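Local coordinates for MccF (Escherichia coli, PDB 4IIY), which probably acts as a carboxypeptidase-like hydrolase of the S66 family that gives its producer self-immunity to microcin C7, and here binds glutamyl sulfamoyl inosine, at residues Glu204-Glu209 with Lys226-Phe231; Gly244-Leu249 with Glu280-Met285; Ile266-Asp271 with Asp332-Ser337; Asp271-Ile276 with His303-Cys308. The protein carries 1 engineered substitution. All coordinates share one frame; numbering follows the deposited sequence.

Overall arrangement
From the N terminus, interaction 1 closes first: 204-209 and 226-231 shut a loop of 16 residues at the surface, and the chain then enters strand 236-245. Interaction 2 sets the short helix 246-249, which follows that strand, against helix 276-288, closing 30 residues. Interaction 3 ties strand 266-270 to the end of strand 330-334 across the same sheet, closing 60, and interaction 4 joins the loops after strands 266-270 and 297-301, closing 26. Interaction 4 lies within the span of interaction 3 and shares D271 with it, while interaction 2 crosses both. D208 reaches L305 and A230 reaches D332, so interaction 1 also leans on interactions 4 and 3. Interactions 2 and 4 meet at the ligand.

Interaction 1. Residues Glu204-Glu209 with Lys226-Phe231; sequences EKWSDE and KNNCAF
K205 and K226 face each other as a non-hydrogen-bonded pair in a small two-stranded antiparallel ribbon, formed by strands 205-206 and 225-226 at the surface. The two lysine chains run alongside in the same direction, and the CE atoms of K205 and K226 come to 3.2 Å, tighter than normal packing, so the placing of these ends is doubtful. The ammonium groups stay apart, with K205 NZ 5.2 Å from K226 NZ, as suits like charges at a surface. W206 does the polar work. Its CG lies between the backbone N and the carbonyl carbon (chi1 64°), which turns the indole toward the other strand; NE1 then gives its hydrogen to K226 O at 3.0 Å, approaching from above the carbonyl plane. A tryptophan fits because its edge can donate while its ring system also meets Y225 and makes a cation-pi contact with K302. The N228 amide lies nearly parallel to the indole plane, 19° off. N227 suits the turn that follows: its OD1 accepts from K302 NZ and closes an Asx turn with C229 N, while a water accepts from N227 N (2.9 Å) and donates to E204 O.

Interaction 2. Residues Gly244-Leu249 with Glu280-Met285; sequences GNLNTL and ERLFSM. With 1EI (5'-O-(L-alpha-glutamylsulfamoyl)inosine), chain K.
L246 is the bump of this contact, a forked side chain pushed from the start of helix 246-249 toward helix 276-288. Its CD2 branch sits against CB of L282 at 3.6 Å and also reaches CD1 of the F283 ring, which it meets obliquely at 4.1 Å. The other branch, CD1, meets the methyl CE of M285, whose chain bends at both chi2 and chi3 to bring that methyl round. Leucine suits the place because two methyls can fill two hollows at once, and the flexible methionine adapts to the second. The two leucines L246 and L282 interleave, each running past the other toward the opposite backbone, and L282 in turn presents its own fork to the next residue: N247 OD1 rests at 3.9 Å from both CD1 and CD2 of L282. The other arm of that amide serves the pocket, N247 ND2 donating to OE2 of the bound glutamyl sulfamoyl inosine (1EI) at 2.9 Å. N245 is the N-cap; its OD1 takes two hydrogens, from T248 N (3.0 Å) and from T248 OG1 (2.8 Å), which fixes the helix start. Around this packing, F283 and L246 rest on I269 of strand 266-270, F283 also touches helix 315-323, T248 leans on helix 148-158, and E280 forms salt bridges with R90 and R97 of the second subunit.

Interaction 3. Residues Ile266-Asp271 with Asp332-Ser337; sequences ILFIED and DGFDCS. With EDO (1,2-ethanediol), chain L.
F268 points its ring edge at C336: CZ lies 3.1 Å from C336 O, which sits in the plane of the ring. C336 SG makes an oblique sulfur-aromatic contact, 5.0 Å from the centre of the F268 ring and 50° off its normal. F334 adds a looser apolar touch, with F268 CE1 arriving at the edge of its ring, 4.4 Å from F334 CD2. The oxygen is thus met at the rim of F268, while the sulfur and the second ring approach it obliquely. Strand 266-270 packs here against the end of strand 330-334 and the loop that follows, with strand 297-301 between the two strands. Further along, E270 bends at chi2 (91°) from a CG set between the backbone N and the carbonyl carbon, which lays its carboxylate beside S337, OE1 lying 3.4 Å from S337 CB. E270 is predicted to belong to the charge relay: OE1 accepts from H338 ND1, OE2 from Y164 OH and N245 ND2. A leucine here would probably leave H338 ND1, Y164 OH and N245 ND2 without their acceptor and hold the imidazole less firmly. S337 holds its place by bonding OG to K302 O and T339. On the polar side, C336 O is buried without any hydrogen-bond partner in the model, so the aromatic edge of F268, whose C-H groups are slightly positive, probably offers it some weak compensation.

Interaction 4. Residues Asp271-Ile276 with His303-Cys308; sequences DSRKSI and HELFDC. With 1EI (5'-O-(L-alpha-glutamylsulfamoyl)inosine), chain K; EDO (1,2-ethanediol), chain L.
H303 and D271 meet because CG of H303 lies anti to its backbone N (chi1 -167°), which slides the imidazole under the backbone of the other loop: D271 O sits 3.3 Å above one face, over its centre, and F306 CD1 lies over the opposite face. In E304 the chain stays extended beyond CG, carrying the carboxylate out to S272, whose OG donates to E304 OE1 at 2.6 Å on the anti side. The two loops, which follow parallel strands of the sheet, are joined by backbone bonds. R273 N donates to E304 O at 2.7 Å, in the carbonyl plane, D307 N to K274 O, and I276 N to D307 O at 2.9 Å. R273 and L305 both take left-handed backbone angles, letting the loops turn together, and CD1 of L305 packs over the centre of the R273 guanidinium. K274 N points straight at NE2 of H303 (3.0 Å, 163°), in the plane of the ring, while ND1 on the other side bonds a 1,2-ethanediol, probably from the crystallisation liquor. With an alanine in place of H303, K274 N would probably lose its acceptor, and a gap would open between D271 O and F306. I276 rounds off the far end with its CB against F306 CZ. The chemistry points to glutamyl sulfamoyl inosine (1EI): E304 takes both ribose hydroxyls, O3' on OE1 (2.7 Å) and O2' on OE2, R273 NH1 adds a weak bond to O2', and K274 NZ reaches the glutamyl OE2, so the sugar donates to a carboxylate and the ligand's carboxylate is met by an ammonium group.

Interaction 1. Residues Glu204-Glu209 with Lys226-Phe231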
# COMPACT_ATOMS: atom_id res chain seq x y z
N GLU B 204 9.79 29.43 -8.91
CA GLU B 204 9.21 30.05 -10.09
C GLU B 204 8.83 29.01 -11.13
O GLU B 204 7.81 29.15 -11.81
CB GLU B 204 10.17 31.08 -10.69
CG GLU B 204 10.34 32.31 -9.81
CD GLU B 204 11.21 33.38 -10.44
OE1 GLU B 204 12.14 33.03 -11.19
OE2 GLU B 204 10.95 34.58 -10.18
N LYS B 205 9.63 27.96 -11.24
CA LYS B 205 9.41 26.91 -12.22
C LYS B 205 9.70 25.56 -11.57
O LYS B 205 10.47 25.48 -10.61
CB LYS B 205 10.34 27.08 -13.42
CG LYS B 205 10.18 28.39 -14.19
CD LYS B 205 8.92 28.37 -15.01
CE LYS B 205 8.80 29.63 -15.86
NZ LYS B 205 9.94 29.77 -16.81
N TRP B 206 9.10 24.51 -12.12
CA TRP B 206 9.29 23.16 -11.60
C TRP B 206 9.19 22.16 -12.74
O TRP B 206 8.74 22.50 -13.84
CB TRP B 206 8.25 22.83 -10.52
CG TRP B 206 6.84 22.82 -11.06
CD1 TRP B 206 6.04 23.91 -11.31
CD2 TRP B 206 6.08 21.67 -11.45
NE1 TRP B 206 4.84 23.50 -11.81
CE2 TRP B 206 4.83 22.14 -11.92
CE3 TRP B 206 6.33 20.30 -11.45
CZ2 TRP B 206 3.84 21.28 -12.37
CZ3 TRP B 206 5.34 19.45 -11.91
CH2 TRP B 206 4.12 19.94 -12.36
N SER B 207 9.61 20.93 -12.50
CA SER B 207 9.44 19.87 -13.48
C SER B 207 9.31 18.52 -12.80
O SER B 207 9.74 18.34 -11.66
CB SER B 207 10.63 19.81 -14.45
OG SER B 207 10.31 18.99 -15.58
N ASP B 208 8.72 17.57 -13.52
CA ASP B 208 8.65 16.20 -13.06
C ASP B 208 9.11 15.20 -14.11
O ASP B 208 8.93 14.00 -13.93
CB ASP B 208 7.23 15.84 -12.58
CG ASP B 208 6.19 15.91 -13.69
OD1 ASP B 208 6.51 16.41 -14.79
OD2 ASP B 208 5.03 15.48 -13.44
N GLU B 209 9.72 15.66 -15.20
CA GLU B 209 10.09 14.73 -16.27
C GLU B 209 11.12 13.69 -15.85
O GLU B 209 12.08 14.00 -15.13
CB GLU B 209 10.60 15.49 -17.48
CG GLU B 209 9.53 16.28 -18.21
CD GLU B 209 9.96 16.60 -19.61
OE1 GLU B 209 9.57 15.85 -20.53
OE2 GLU B 209 10.71 17.57 -19.78
N LYS B 226 5.36 26.65 -15.17
CA LYS B 226 5.01 27.68 -14.21
C LYS B 226 4.39 27.03 -12.97
O LYS B 226 3.72 26.01 -13.06
CB LYS B 226 4.05 28.69 -14.82
CG LYS B 226 4.65 29.51 -15.95
CD LYS B 226 5.51 30.65 -15.42
CE LYS B 226 6.20 31.40 -16.56
NZ LYS B 226 5.26 31.82 -17.63
N ASN B 227 4.59 27.65 -11.81
CA ASN B 227 4.05 27.08 -10.59
C ASN B 227 2.55 27.24 -10.50
O ASN B 227 2.04 28.35 -10.41
CB ASN B 227 4.73 27.66 -9.36
CG ASN B 227 4.68 26.71 -8.19
OD1 ASN B 227 3.67 26.05 -7.96
ND2 ASN B 227 5.80 26.59 -7.49
N ASN B 228 1.85 26.11 -10.53
CA ASN B 228 0.39 26.10 -10.54
C ASN B 228 -0.22 25.67 -9.21
O ASN B 228 -1.36 25.19 -9.16
CB ASN B 228 -0.13 25.21 -11.68
CG ASN B 228 0.33 23.78 -11.55
OD1 ASN B 228 1.27 23.47 -10.81
ND2 ASN B 228 -0.32 22.88 -12.29
N CYS B 229 0.53 25.82 -8.12
CA CYS B 229 0.04 25.58 -6.77
C CYS B 229 -1.27 26.36 -6.56
O CYS B 229 -1.37 27.52 -7.01
CB CYS B 229 1.11 26.04 -5.78
SG CYS B 229 0.87 25.64 -4.04
N ALA B 230 -2.24 25.78 -5.86
CA ALA B 230 -3.52 26.43 -5.62
C ALA B 230 -3.89 26.33 -4.16
O ALA B 230 -3.63 25.31 -3.51
CB ALA B 230 -4.61 25.80 -6.48
N PHE B 231 -4.48 27.40 -3.63
CA PHE B 231 -4.92 27.44 -2.24
C PHE B 231 -6.45 27.41 -2.22
O PHE B 231 -7.11 28.40 -2.58
CB PHE B 231 -4.42 28.72 -1.55
CG PHE B 231 -2.93 28.73 -1.27
CD1 PHE B 231 -2.47 28.59 0.03
CD2 PHE B 231 -2.01 28.92 -2.29
CE1 PHE B 231 -1.12 28.62 0.31
CE2 PHE B 231 -0.65 28.94 -2.01
CZ PHE B 231 -0.20 28.80 -0.71
O HOH W 1 5.62 30.37 -11.73

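Interaction 2. Residues Gly244-Leu249 with Glu280-Met285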
# COMPACT_ATOMS: atom_id res chain seq x y z
N GLY B 244 3.89 12.69 5.18
CA GLY B 244 4.99 12.32 4.30
C GLY B 244 4.46 11.65 3.05
O GLY B 244 3.39 12.01 2.54
N ASN B 245 5.22 10.67 2.56
CA ASN B 245 4.78 9.93 1.39
C ASN B 245 3.64 9.00 1.78
O ASN B 245 3.81 8.10 2.61
CB ASN B 245 5.95 9.14 0.80
CG ASN B 245 5.58 8.40 -0.48
OD1 ASN B 245 5.21 7.22 -0.44
ND2 ASN B 245 5.71 9.08 -1.61
N LEU B 246 2.48 9.20 1.18
CA LEU B 246 1.27 8.52 1.64
C LEU B 246 1.32 7.01 1.38
O LEU B 246 1.01 6.22 2.26
CB LEU B 246 0.03 9.16 1.02
CG LEU B 246 -1.31 8.53 1.36
CD1 LEU B 246 -1.52 8.41 2.87
CD2 LEU B 246 -2.44 9.33 0.69
N ASN B 247 1.74 6.60 0.18
CA ASN B 247 1.86 5.18 -0.06
C ASN B 247 2.80 4.52 0.96
O ASN B 247 2.54 3.42 1.45
CB ASN B 247 2.33 4.92 -1.48
CG ASN B 247 2.15 3.48 -1.90
OD1 ASN B 247 1.04 2.96 -1.90
ND2 ASN B 247 3.25 2.82 -2.25
N THR B 248 3.91 5.18 1.28
CA THR B 248 4.84 4.62 2.25
C THR B 248 4.23 4.49 3.66
O THR B 248 4.53 3.54 4.39
CB THR B 248 6.13 5.45 2.32
OG1 THR B 248 6.74 5.45 1.03
CG2 THR B 248 7.12 4.87 3.32
N LEU B 249 3.37 5.42 4.04
CA LEU B 249 2.73 5.36 5.35
C LEU B 249 1.94 4.06 5.54
O LEU B 249 1.79 3.59 6.67
CB LEU B 249 1.83 6.58 5.59
CG LEU B 249 2.58 7.90 5.79
CD1 LEU B 249 1.59 9.06 5.82
CD2 LEU B 249 3.44 7.90 7.05
N GLU B 280 -7.08 7.19 -5.48
CA GLU B 280 -8.39 7.04 -4.85
C GLU B 280 -8.31 6.08 -3.66
O GLU B 280 -8.87 6.35 -2.59
CB GLU B 280 -9.45 6.57 -5.85
CG GLU B 280 -10.83 6.47 -5.17
CD GLU B 280 -11.93 5.87 -6.03
OE1 GLU B 280 -11.97 6.12 -7.26
OE2 GLU B 280 -12.79 5.14 -5.47
N ARG B 281 -7.62 4.96 -3.83
CA ARG B 281 -7.50 3.97 -2.76
C ARG B 281 -6.86 4.57 -1.51
O ARG B 281 -7.32 4.35 -0.39
CB ARG B 281 -6.68 2.78 -3.25
CG ARG B 281 -6.63 1.62 -2.30
CD ARG B 281 -5.92 0.43 -2.95
NE ARG B 281 -4.47 0.53 -2.80
CZ ARG B 281 -3.83 0.25 -1.67
NH1 ARG B 281 -4.53 -0.15 -0.62
NH2 ARG B 281 -2.51 0.36 -1.60
N LEU B 282 -5.77 5.32 -1.70
CA LEU B 282 -5.05 5.89 -0.57
C LEU B 282 -5.85 7.00 0.12
O LEU B 282 -5.85 7.10 1.35
CB LEU B 282 -3.68 6.40 -1.01
CG LEU B 282 -2.71 5.32 -1.48
CD1 LEU B 282 -1.50 5.95 -2.17
CD2 LEU B 282 -2.25 4.43 -0.32
N PHE B 283 -6.55 7.83 -0.66
CA PHE B 283 -7.39 8.86 -0.06
C PHE B 283 -8.54 8.20 0.72
O PHE B 283 -8.88 8.63 1.83
CB PHE B 283 -7.97 9.80 -1.12
CG PHE B 283 -6.97 10.77 -1.73
CD1 PHE B 283 -5.74 11.03 -1.14
CD2 PHE B 283 -7.30 11.44 -2.90
CE1 PHE B 283 -4.86 11.94 -1.73
CE2 PHE B 283 -6.44 12.35 -3.48
CZ PHE B 283 -5.22 12.61 -2.89
N SER B 284 -9.15 7.15 0.16
CA SER B 284 -10.20 6.44 0.90
C SER B 284 -9.68 5.77 2.17
O SER B 284 -10.38 5.74 3.17
CB SER B 284 -10.96 5.47 0.00
OG SER B 284 -11.91 6.19 -0.77
N MET B 285 -8.44 5.25 2.15
CA MET B 285 -7.83 4.72 3.36
C MET B 285 -7.84 5.77 4.47
O MET B 285 -8.24 5.50 5.61
CB MET B 285 -6.40 4.25 3.07
CG MET B 285 -5.70 3.55 4.24
SD MET B 285 -4.98 4.65 5.49
CE MET B 285 -3.68 5.41 4.53
O6 1EI K . 15.91 5.39 -13.69
C6 1EI K . 15.37 6.45 -13.30
N1 1EI K . 15.04 7.43 -14.16
C2 1EI K . 14.46 8.58 -13.75
N3 1EI K . 14.16 8.83 -12.47
C5 1EI K . 15.07 6.65 -11.87
C4 1EI K . 14.44 7.92 -11.51
N7 1EI K . 15.22 5.96 -10.72
C8 1EI K . 14.74 6.72 -9.71
N9 1EI K . 14.27 7.88 -10.19
C1' 1EI K . 13.65 8.97 -9.41
O4' 1EI K . 14.18 9.04 -8.10
C2' 1EI K . 12.18 8.66 -9.25
O2' 1EI K . 11.43 9.24 -10.31
C3' 1EI K . 11.84 9.28 -7.91
O3' 1EI K . 11.17 10.52 -8.12
C4' 1EI K . 13.17 9.57 -7.24
C5' 1EI K . 13.26 8.95 -5.85
O5' 1EI K . 13.17 7.52 -5.93
SBF 1EI K . 12.86 6.74 -4.65
OAE 1EI K . 13.50 5.44 -4.73
OAF 1EI K . 13.36 7.53 -3.56
NAQ 1EI K . 11.31 6.63 -4.57
C 1EI K . 10.59 6.14 -3.55
O 1EI K . 11.00 5.70 -2.48
CA 1EI K . 9.10 6.17 -3.73
N 1EI K . 8.75 6.62 -5.06
CB 1EI K . 8.51 4.79 -3.43
CG 1EI K . 7.16 4.91 -2.72
CD 1EI K . 6.06 5.19 -3.72
OE1 1EI K . 6.37 5.64 -4.84
OE2 1EI K . 4.89 4.96 -3.37

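Interaction 3. Residues Ile266-Asp271 with Asp332-Ser337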
# COMPACT_ATOMS: atom_id res chain seq x y z
N ILE B 266 -2.32 19.53 10.66
CA ILE B 266 -2.30 19.72 9.21
C ILE B 266 -1.70 18.47 8.59
O ILE B 266 -0.58 18.08 8.92
CB ILE B 266 -1.47 20.97 8.82
CG1 ILE B 266 -2.16 22.24 9.33
CG2 ILE B 266 -1.25 21.03 7.31
CD1 ILE B 266 -1.36 23.51 9.11
N LEU B 267 -2.44 17.82 7.70
CA LEU B 267 -1.94 16.61 7.05
C LEU B 267 -1.11 16.99 5.84
O LEU B 267 -1.60 17.69 4.96
CB LEU B 267 -3.10 15.73 6.59
CG LEU B 267 -2.68 14.44 5.87
CD1 LEU B 267 -2.05 13.47 6.85
CD2 LEU B 267 -3.88 13.82 5.18
N PHE B 268 0.13 16.51 5.78
CA PHE B 268 0.98 16.67 4.61
C PHE B 268 1.14 15.30 3.94
O PHE B 268 1.60 14.35 4.58
CB PHE B 268 2.36 17.22 5.01
CG PHE B 268 3.41 17.05 3.96
CD1 PHE B 268 3.32 17.73 2.76
CD2 PHE B 268 4.48 16.20 4.16
CE1 PHE B 268 4.29 17.55 1.77
CE2 PHE B 268 5.46 16.02 3.18
CZ PHE B 268 5.36 16.70 1.98
N ILE B 269 0.75 15.22 2.67
CA ILE B 269 0.86 13.97 1.92
C ILE B 269 1.32 14.24 0.49
O ILE B 269 0.92 15.24 -0.14
CB ILE B 269 -0.46 13.17 1.90
CG1 ILE B 269 -1.63 14.11 1.62
CG2 ILE B 269 -0.65 12.42 3.21
CD1 ILE B 269 -2.94 13.38 1.32
N GLU B 270 2.19 13.37 -0.01
CA GLU B 270 2.59 13.42 -1.41
C GLU B 270 2.77 12.00 -1.91
O GLU B 270 3.07 11.09 -1.13
CB GLU B 270 3.87 14.25 -1.61
CG GLU B 270 5.14 13.67 -0.97
CD GLU B 270 5.94 12.76 -1.90
OE1 GLU B 270 5.86 12.90 -3.15
OE2 GLU B 270 6.68 11.89 -1.37
N ASP B 271 2.56 11.81 -3.20
CA ASP B 271 2.84 10.52 -3.84
C ASP B 271 3.52 10.75 -5.19
O ASP B 271 3.55 11.87 -5.69
CB ASP B 271 1.57 9.66 -4.00
CG ASP B 271 1.18 8.93 -2.72
OD1 ASP B 271 2.00 8.13 -2.23
OD2 ASP B 271 0.05 9.15 -2.22
N ASP B 332 -2.96 22.78 -2.61
CA ASP B 332 -2.72 21.78 -3.64
C ASP B 332 -1.50 22.14 -4.47
O ASP B 332 -1.53 23.08 -5.25
CB ASP B 332 -3.93 21.67 -4.56
CG ASP B 332 -3.77 20.58 -5.60
OD1 ASP B 332 -2.89 19.72 -5.44
OD2 ASP B 332 -4.55 20.58 -6.58
N GLY B 333 -0.41 21.39 -4.30
CA GLY B 333 0.77 21.57 -5.12
C GLY B 333 1.97 22.18 -4.42
O GLY B 333 2.75 22.90 -5.03
N PHE B 334 2.13 21.90 -3.13
CA PHE B 334 3.33 22.34 -2.41
C PHE B 334 4.56 21.64 -3.00
O PHE B 334 4.52 20.45 -3.33
CB PHE B 334 3.17 22.05 -0.91
CG PHE B 334 4.24 22.64 -0.03
CD1 PHE B 334 4.57 23.99 -0.08
CD2 PHE B 334 4.88 21.84 0.91
CE1 PHE B 334 5.55 24.51 0.76
CE2 PHE B 334 5.84 22.37 1.76
CZ PHE B 334 6.18 23.71 1.68
N ASP B 335 5.66 22.39 -3.12
CA ASP B 335 6.88 21.89 -3.73
C ASP B 335 7.76 21.16 -2.72
O ASP B 335 8.91 21.52 -2.48
CB ASP B 335 7.66 23.03 -4.39
CG ASP B 335 6.89 23.65 -5.54
OD1 ASP B 335 6.82 23.01 -6.61
OD2 ASP B 335 6.33 24.76 -5.36
N CYS B 336 7.19 20.10 -2.14
CA CYS B 336 7.94 19.26 -1.21
C CYS B 336 7.50 17.84 -1.50
O CYS B 336 6.57 17.31 -0.86
CB CYS B 336 7.67 19.69 0.24
SG CYS B 336 8.68 18.85 1.47
N SER B 337 8.12 17.23 -2.50
CA SER B 337 7.64 15.98 -3.06
C SER B 337 8.72 15.41 -3.96
O SER B 337 9.90 15.73 -3.78
CB SER B 337 6.35 16.22 -3.84
OG SER B 337 6.61 16.99 -5.00
C1 EDO L . -0.28 14.10 -3.59
O1 EDO L . 0.94 14.06 -4.35
C2 EDO L . -1.50 13.91 -4.48
O2 EDO L . -1.52 12.56 -4.99

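Interaction 4. Residues Asp271-Ile276 with His303-Cys308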
# COMPACT_ATOMS: atom_id res chain seq x y z
N ASP B 271 2.56 11.81 -3.20
CA ASP B 271 2.84 10.52 -3.84
C ASP B 271 3.52 10.75 -5.19
O ASP B 271 3.55 11.87 -5.69
CB ASP B 271 1.57 9.66 -4.00
CG ASP B 271 1.18 8.93 -2.72
OD1 ASP B 271 2.00 8.13 -2.23
OD2 ASP B 271 0.05 9.15 -2.22
N SER B 272 4.03 9.67 -5.77
CA SER B 272 4.81 9.72 -7.00
C SER B 272 4.43 8.61 -7.97
O SER B 272 4.34 7.45 -7.58
CB SER B 272 6.30 9.58 -6.66
OG SER B 272 7.07 9.21 -7.81
N ARG B 273 4.22 8.99 -9.22
CA ARG B 273 4.04 8.05 -10.33
C ARG B 273 2.91 7.06 -10.09
O ARG B 273 3.00 5.90 -10.51
CB ARG B 273 5.35 7.32 -10.64
CG ARG B 273 6.49 8.25 -11.05
CD ARG B 273 7.78 7.48 -11.25
NE ARG B 273 7.99 7.18 -12.66
CZ ARG B 273 9.06 7.55 -13.36
NH1 ARG B 273 10.05 8.23 -12.79
NH2 ARG B 273 9.14 7.23 -14.65
N LYS B 274 1.85 7.51 -9.44
CA LYS B 274 0.72 6.64 -9.21
C LYS B 274 -0.39 6.82 -10.23
O LYS B 274 -0.56 7.89 -10.82
CB LYS B 274 0.11 6.86 -7.82
CG LYS B 274 1.08 6.66 -6.68
CD LYS B 274 1.77 5.30 -6.74
CE LYS B 274 2.64 5.10 -5.52
NZ LYS B 274 3.52 3.93 -5.67
N SER B 275 -1.15 5.75 -10.41
CA SER B 275 -2.41 5.83 -11.13
C SER B 275 -3.46 6.50 -10.26
O SER B 275 -3.42 6.46 -9.02
CB SER B 275 -2.89 4.42 -11.47
OG SER B 275 -3.28 3.74 -10.29
N ILE B 276 -4.42 7.13 -10.92
CA ILE B 276 -5.58 7.68 -10.26
C ILE B 276 -6.29 6.60 -9.44
O ILE B 276 -6.82 6.89 -8.36
CB ILE B 276 -6.50 8.38 -11.29
CG1 ILE B 276 -7.70 9.03 -10.61
CG2 ILE B 276 -6.93 7.41 -12.40
CD1 ILE B 276 -8.40 10.06 -11.49
N HIS B 303 2.39 15.91 -7.40
CA HIS B 303 2.50 14.49 -7.69
C HIS B 303 3.31 14.26 -8.96
O HIS B 303 2.87 14.65 -10.05
CB HIS B 303 1.10 13.90 -7.88
CG HIS B 303 1.05 12.40 -7.88
ND1 HIS B 303 0.29 11.69 -6.98
CD2 HIS B 303 1.64 11.47 -8.69
CE1 HIS B 303 0.43 10.39 -7.21
NE2 HIS B 303 1.24 10.23 -8.24
N GLU B 304 4.47 13.63 -8.86
CA GLU B 304 5.34 13.38 -10.01
C GLU B 304 4.66 12.44 -11.02
O GLU B 304 4.34 11.30 -10.69
CB GLU B 304 6.64 12.75 -9.52
CG GLU B 304 7.61 12.30 -10.62
CD GLU B 304 8.81 11.54 -10.08
OE1 GLU B 304 8.68 10.79 -9.09
OE2 GLU B 304 9.92 11.72 -10.63
N LEU B 305 4.44 12.93 -12.25
CA LEU B 305 3.96 12.09 -13.34
C LEU B 305 2.71 11.28 -12.95
O LEU B 305 2.64 10.07 -13.16
CB LEU B 305 5.09 11.18 -13.85
CG LEU B 305 6.32 11.92 -14.38
CD1 LEU B 305 7.47 10.97 -14.65
CD2 LEU B 305 5.96 12.68 -15.65
N PHE B 306 1.72 11.96 -12.40
CA PHE B 306 0.43 11.35 -12.08
C PHE B 306 -0.21 10.79 -13.36
O PHE B 306 -0.20 11.45 -14.40
CB PHE B 306 -0.48 12.41 -11.47
CG PHE B 306 -1.85 11.92 -11.11
CD1 PHE B 306 -2.03 10.90 -10.19
CD2 PHE B 306 -2.97 12.52 -11.66
CE1 PHE B 306 -3.31 10.47 -9.85
CE2 PHE B 306 -4.25 12.10 -11.31
CZ PHE B 306 -4.41 11.07 -10.40
N ASP B 307 -0.76 9.59 -13.27
CA ASP B 307 -1.41 8.95 -14.41
C ASP B 307 -2.92 8.98 -14.21
O ASP B 307 -3.47 8.19 -13.43
CB ASP B 307 -0.89 7.52 -14.56
CG ASP B 307 -1.70 6.69 -15.53
OD1 ASP B 307 -2.47 7.25 -16.33
OD2 ASP B 307 -1.58 5.44 -15.49
N CYS B 308 -3.60 9.88 -14.90
CA CYS B 308 -5.04 10.08 -14.70
C CYS B 308 -5.90 9.13 -15.53
O CYS B 308 -7.12 9.26 -15.55
CB CYS B 308 -5.42 11.54 -14.99
SG CYS B 308 -5.20 12.03 -16.72
O6 1EI K . 15.91 5.39 -13.69
C6 1EI K . 15.37 6.45 -13.30
N1 1EI K . 15.04 7.43 -14.16
C2 1EI K . 14.46 8.58 -13.75
N3 1EI K . 14.16 8.83 -12.47
C5 1EI K . 15.07 6.65 -11.87
C4 1EI K . 14.44 7.92 -11.51
N7 1EI K . 15.22 5.96 -10.72
C8 1EI K . 14.74 6.72 -9.71
N9 1EI K . 14.27 7.88 -10.19
C1' 1EI K . 13.65 8.97 -9.41
O4' 1EI K . 14.18 9.04 -8.10
C2' 1EI K . 12.18 8.66 -9.25
O2' 1EI K . 11.43 9.24 -10.31
C3' 1EI K . 11.84 9.28 -7.91
O3' 1EI K . 11.17 10.52 -8.12
C4' 1EI K . 13.17 9.57 -7.24
C5' 1EI K . 13.26 8.95 -5.85
O5' 1EI K . 13.17 7.52 -5.93
SBF 1EI K . 12.86 6.74 -4.65
OAE 1EI K . 13.50 5.44 -4.73
OAF 1EI K . 13.36 7.53 -3.56
NAQ 1EI K . 11.31 6.63 -4.57
C 1EI K . 10.59 6.14 -3.55
O 1EI K . 11.00 5.70 -2.48
CA 1EI K . 9.10 6.17 -3.73
N 1EI K . 8.75 6.62 -5.06
CB 1EI K . 8.51 4.79 -3.43
CG 1EI K . 7.16 4.91 -2.72
CD 1EI K . 6.06 5.19 -3.72
OE1 1EI K . 6.37 5.64 -4.84
OE2 1EI K . 4.89 4.96 -3.37
C1 EDO L . -0.28 14.10 -3.59
O1 EDO L . 0.94 14.06 -4.35
C2 EDO L . -1.50 13.91 -4.48
O2 EDO L . -1.52 12.56 -4.99
O HOH W 2 5.68 13.73 -6.13